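Long-range contacts in coproheme decarboxylase (Thermus thermophilus, PDB 1VDH), which catalyses the hydrogen peroxide-dependent decarboxylation of Fe-coproporphyrin III to heme b, the last step of coproporphyrin-dependent heme synthesis: residues 18-22 and 90-94; 105-109 and 143-147. All coordinates share one frame; numbering follows the deposited sequence.

Contact 1 (18-22 and 90-94); sequences LHDFR and EARLS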
# COMPACT_ATOMS: atom_id res chain seq x y z
N LEU A 18 -24.26 -4.90 -1.70
CA LEU A 18 -23.28 -4.41 -0.75
C LEU A 18 -22.58 -5.57 -0.05
O LEU A 18 -23.23 -6.44 0.55
CB LEU A 18 -23.90 -3.49 0.30
CG LEU A 18 -22.93 -3.06 1.42
CD1 LEU A 18 -21.82 -2.18 0.85
CD2 LEU A 18 -23.68 -2.32 2.52
N HIS A 19 -21.26 -5.62 -0.19
CA HIS A 19 -20.46 -6.62 0.50
C HIS A 19 -19.89 -5.86 1.68
O HIS A 19 -19.21 -4.85 1.51
CB HIS A 19 -19.31 -7.13 -0.37
CG HIS A 19 -19.72 -8.16 -1.37
ND1 HIS A 19 -20.35 -7.83 -2.56
CD2 HIS A 19 -19.60 -9.50 -1.37
CE1 HIS A 19 -20.58 -8.93 -3.24
NE2 HIS A 19 -20.14 -9.96 -2.54
N ASP A 20 -20.18 -6.33 2.88
CA ASP A 20 -19.71 -5.67 4.09
C ASP A 20 -18.87 -6.67 4.88
O ASP A 20 -19.42 -7.54 5.57
CB ASP A 20 -20.92 -5.19 4.91
CG ASP A 20 -20.54 -4.35 6.13
OD1 ASP A 20 -19.36 -4.35 6.56
OD2 ASP A 20 -21.44 -3.68 6.67
N PHE A 21 -17.56 -6.56 4.74
CA PHE A 21 -16.61 -7.43 5.44
C PHE A 21 -16.14 -6.78 6.73
O PHE A 21 -15.69 -5.63 6.73
CB PHE A 21 -15.38 -7.70 4.56
CG PHE A 21 -15.66 -8.54 3.36
CD1 PHE A 21 -15.67 -9.93 3.44
CD2 PHE A 21 -15.88 -7.94 2.12
CE1 PHE A 21 -15.87 -10.71 2.32
CE2 PHE A 21 -16.09 -8.72 0.98
CZ PHE A 21 -16.09 -10.11 1.08
N ARG A 22 -16.18 -7.54 7.82
CA ARG A 22 -15.75 -7.04 9.11
C ARG A 22 -14.90 -8.06 9.85
O ARG A 22 -14.97 -9.26 9.58
CB ARG A 22 -16.96 -6.67 9.97
CG ARG A 22 -17.97 -5.80 9.25
CD ARG A 22 -18.39 -4.61 10.06
NE ARG A 22 -19.40 -3.84 9.34
CZ ARG A 22 -20.01 -2.76 9.81
NH1 ARG A 22 -19.71 -2.29 11.01
NH2 ARG A 22 -20.93 -2.16 9.07
N GLU A 90 -26.56 -1.06 6.26
CA GLU A 90 -25.18 -0.81 6.63
C GLU A 90 -25.08 0.04 7.90
O GLU A 90 -24.28 -0.26 8.80
CB GLU A 90 -24.49 -0.11 5.46
CG GLU A 90 -23.08 0.33 5.70
CD GLU A 90 -22.49 0.99 4.48
OE1 GLU A 90 -21.53 0.42 3.92
OE2 GLU A 90 -22.99 2.05 4.07
N ALA A 91 -25.88 1.10 7.97
CA ALA A 91 -25.88 1.98 9.14
C ALA A 91 -26.45 1.25 10.36
O ALA A 91 -25.91 1.36 11.45
CB ALA A 91 -26.69 3.24 8.85
N ARG A 92 -27.52 0.48 10.15
CA ARG A 92 -28.15 -0.28 11.23
C ARG A 92 -27.17 -1.27 11.86
O ARG A 92 -27.13 -1.42 13.08
CB ARG A 92 -29.38 -1.02 10.71
CG ARG A 92 -30.61 -0.13 10.51
CD ARG A 92 -31.13 0.41 11.83
NE ARG A 92 -31.55 -0.65 12.75
CZ ARG A 92 -32.68 -1.35 12.64
NH1 ARG A 92 -33.53 -1.10 11.65
NH2 ARG A 92 -32.96 -2.29 13.53
N LEU A 93 -26.39 -1.96 11.02
CA LEU A 93 -25.41 -2.92 11.53
C LEU A 93 -24.33 -2.18 12.31
O LEU A 93 -23.97 -2.59 13.42
CB LEU A 93 -24.78 -3.71 10.38
CG LEU A 93 -23.71 -4.74 10.74
CD1 LEU A 93 -24.25 -5.76 11.74
CD2 LEU A 93 -23.21 -5.42 9.48
N SER A 94 -23.84 -1.08 11.75
CA SER A 94 -22.79 -0.30 12.39
C SER A 94 -23.17 0.29 13.74
O SER A 94 -22.32 0.46 14.61
CB SER A 94 -22.27 0.78 11.45
OG SER A 94 -21.40 0.22 10.47
O HOH W 1 -19.66 0.12 13.34

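Contact 2 (105-109 and 143-147); sequences SYSFY and CFYPM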
# COMPACT_ATOMS: atom_id res chain seq x y z
N SER A 105 -13.20 -4.17 7.56
CA SER A 105 -11.93 -4.48 6.90
C SER A 105 -11.95 -4.27 5.39
O SER A 105 -10.92 -3.97 4.79
CB SER A 105 -11.48 -5.90 7.24
OG SER A 105 -12.40 -6.86 6.77
N TYR A 106 -13.12 -4.46 4.78
CA TYR A 106 -13.27 -4.30 3.33
C TYR A 106 -14.76 -4.19 3.01
O TYR A 106 -15.61 -4.53 3.83
CB TYR A 106 -12.65 -5.49 2.58
CG TYR A 106 -12.46 -5.27 1.09
CD1 TYR A 106 -11.55 -4.33 0.61
CD2 TYR A 106 -13.21 -5.99 0.16
CE1 TYR A 106 -11.38 -4.11 -0.76
CE2 TYR A 106 -13.04 -5.79 -1.22
CZ TYR A 106 -12.13 -4.85 -1.66
OH TYR A 106 -11.96 -4.66 -3.02
N SER A 107 -15.07 -3.70 1.81
CA SER A 107 -16.45 -3.56 1.38
C SER A 107 -16.48 -3.35 -0.13
O SER A 107 -15.45 -3.07 -0.74
CB SER A 107 -17.13 -2.36 2.07
OG SER A 107 -16.69 -1.13 1.53
N PHE A 108 -17.66 -3.50 -0.72
CA PHE A 108 -17.81 -3.31 -2.15
C PHE A 108 -19.26 -2.98 -2.46
O PHE A 108 -20.18 -3.64 -1.98
CB PHE A 108 -17.40 -4.58 -2.91
CG PHE A 108 -17.02 -4.33 -4.35
CD1 PHE A 108 -15.83 -3.68 -4.66
CD2 PHE A 108 -17.85 -4.75 -5.39
CE1 PHE A 108 -15.47 -3.45 -5.99
CE2 PHE A 108 -17.49 -4.53 -6.72
CZ PHE A 108 -16.30 -3.87 -7.02
N TYR A 109 -19.45 -1.90 -3.21
CA TYR A 109 -20.78 -1.48 -3.62
C TYR A 109 -20.87 -1.68 -5.12
O TYR A 109 -20.05 -1.16 -5.88
CB TYR A 109 -21.04 -0.01 -3.25
CG TYR A 109 -22.31 0.54 -3.87
CD1 TYR A 109 -22.30 1.76 -4.54
CD2 TYR A 109 -23.51 -0.18 -3.82
CE1 TYR A 109 -23.45 2.26 -5.14
CE2 TYR A 109 -24.67 0.32 -4.42
CZ TYR A 109 -24.63 1.54 -5.08
OH TYR A 109 -25.77 2.04 -5.68
N CYS A 143 -17.49 -17.25 -2.71
CA CYS A 143 -16.20 -16.77 -3.16
C CYS A 143 -16.48 -15.41 -3.78
O CYS A 143 -17.28 -15.30 -4.70
CB CYS A 143 -15.58 -17.67 -4.23
SG CYS A 143 -14.17 -16.90 -5.13
N PHE A 144 -15.87 -14.36 -3.22
CA PHE A 144 -16.04 -13.02 -3.76
C PHE A 144 -14.71 -12.43 -4.16
O PHE A 144 -13.73 -12.52 -3.43
CB PHE A 144 -16.69 -12.06 -2.74
CG PHE A 144 -16.60 -10.61 -3.17
CD1 PHE A 144 -15.64 -9.76 -2.60
CD2 PHE A 144 -17.41 -10.12 -4.19
CE1 PHE A 144 -15.49 -8.45 -3.05
CE2 PHE A 144 -17.27 -8.81 -4.65
CZ PHE A 144 -16.31 -7.97 -4.08
N TYR A 145 -14.71 -11.76 -5.31
CA TYR A 145 -13.52 -11.07 -5.80
C TYR A 145 -13.92 -10.01 -6.80
O TYR A 145 -14.89 -10.18 -7.54
CB TYR A 145 -12.53 -12.05 -6.44
CG TYR A 145 -13.04 -12.76 -7.68
CD1 TYR A 145 -12.76 -12.27 -8.95
CD2 TYR A 145 -13.75 -13.95 -7.57
CE1 TYR A 145 -13.18 -12.95 -10.09
CE2 TYR A 145 -14.18 -14.64 -8.70
CZ TYR A 145 -13.89 -14.13 -9.96
OH TYR A 145 -14.31 -14.81 -11.07
N PRO A 146 -13.25 -8.85 -6.75
CA PRO A 146 -13.54 -7.77 -7.69
C PRO A 146 -12.55 -7.90 -8.85
O PRO A 146 -11.52 -8.59 -8.73
CB PRO A 146 -13.27 -6.52 -6.85
CG PRO A 146 -12.09 -6.94 -6.03
CD PRO A 146 -12.43 -8.36 -5.62
N MET A 147 -12.84 -7.25 -9.97
CA MET A 147 -11.94 -7.32 -11.12
C MET A 147 -12.20 -6.20 -12.11
O MET A 147 -13.25 -5.56 -12.08
CB MET A 147 -12.08 -8.67 -11.84
CG MET A 147 -13.43 -8.91 -12.52
SD MET A 147 -13.52 -10.51 -13.39
CE MET A 147 -12.53 -10.17 -14.84

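Contact 1 (18-22 and 90-94)
Strand segment 18-22 and helix segment 90-94 run almost parallel, their axes 11.2 Å apart and inclined by 16°, with the CA atoms of D20 and E90, and of R22 and S94, nearest each other. The two are joined mainly by R22, whose guanidinium binds the helix with its far end and its own strand with its side. R22 NH2 and R22 NH1 donate to S94 OG, at 2.8 Å and 3.1 Å, so one hydroxyl oxygen near the guanidinium plane receives two N-H groups. On the side edge, R22 NE reaches D20 OD1 at 2.8 Å and R22 NH2 reaches the syn lone pair of D20 OD2 at 2.9 Å, a two-point salt bridge that fixes its rotation. A bend at chi2 (-132°) brings the outward-running R22 chain alongside the D20 carboxylate. L93 comes from the opposite direction and lays CG 4.1 Å above one face of the R22 guanidinium, toward its rim, while its CD2 touches D20 OD2. At the other end, L18 CD2 packs across the stem of E90, 3.8 Å from CB; the E90 carboxylate turns to R104 and to the backbone of G69 in a second subunit. Helix 83-95 links strands 74-80 and 102-116, which flank strand 10-24 in the sheet, and so lies over that strand, as in the split beta-alpha-beta unit of a ferredoxin-like fold.

Contact 2 (105-109 and 143-147)
F144 and P146 meet Y106 and F108 without a single hydrogen bond between the segments, although both strands belong to one curled sheet: side chains alone bridge axes 9.4 Å apart and turned by 69°. The tip of F144 does most of the touching. Its CZ lies 3.7 Å from F108 CG and equally near F108 CB, so it presses against the root of that ring and not its far end. The F108 and F144 rings meet obliquely, planes at 53° and centroids 5.6 Å apart. F108 CG stands trans to the backbone N (chi1 -158°), which carries the ring away from its strand toward the other. Further out on the same ring, F108 CE1 touches P146 CB at 3.9 Å. Y106 adds a lighter contact: its CE2 edge faces the F144 edge at CE1, 4.1 Å away, and its OH lies 3.8 Å from P146 CG. P146 N sits over one face of F144 near the rim, and H19 stacks on F144 as well, so strands 102-116 and 10-24 both supply neighbours beside P146 of its own strand. W196 and P231 pack on both Y106 and P146. Along 143-147 the side chains alternate: F144 and P146 point toward 105-109, whereas Y145, the predicted active-site residue, and M147 point away. Y145, P146 and M147 are all predicted to bind Fe-coproporphyrin III, so this strand probably serves the substrate site too, while the contact fills part of the inside of the chlorite dismutase family's beta barrel with apolar side chains.

How the contacts relate
Both contacts are buried, and they share the sheet through neighbouring strands 10-24 and 102-116, which are tied by backbone bonds from H19 N to F108 O and from F21 N to Y106 O. Side chains alternate along 18-22, so the two contacts use opposite faces of that strand: contact 1 takes L18, D20 and R22 to the covering helix, while H19 and F21 lie on the side of contact 2. Their chemistry differs accordingly. Contact 1, on the helix-covered side of the sheet, is largely charged and polar; contact 2, nearer the centre of the chain, is aromatic and apolar. Both also border a second subunit of the homopentamer.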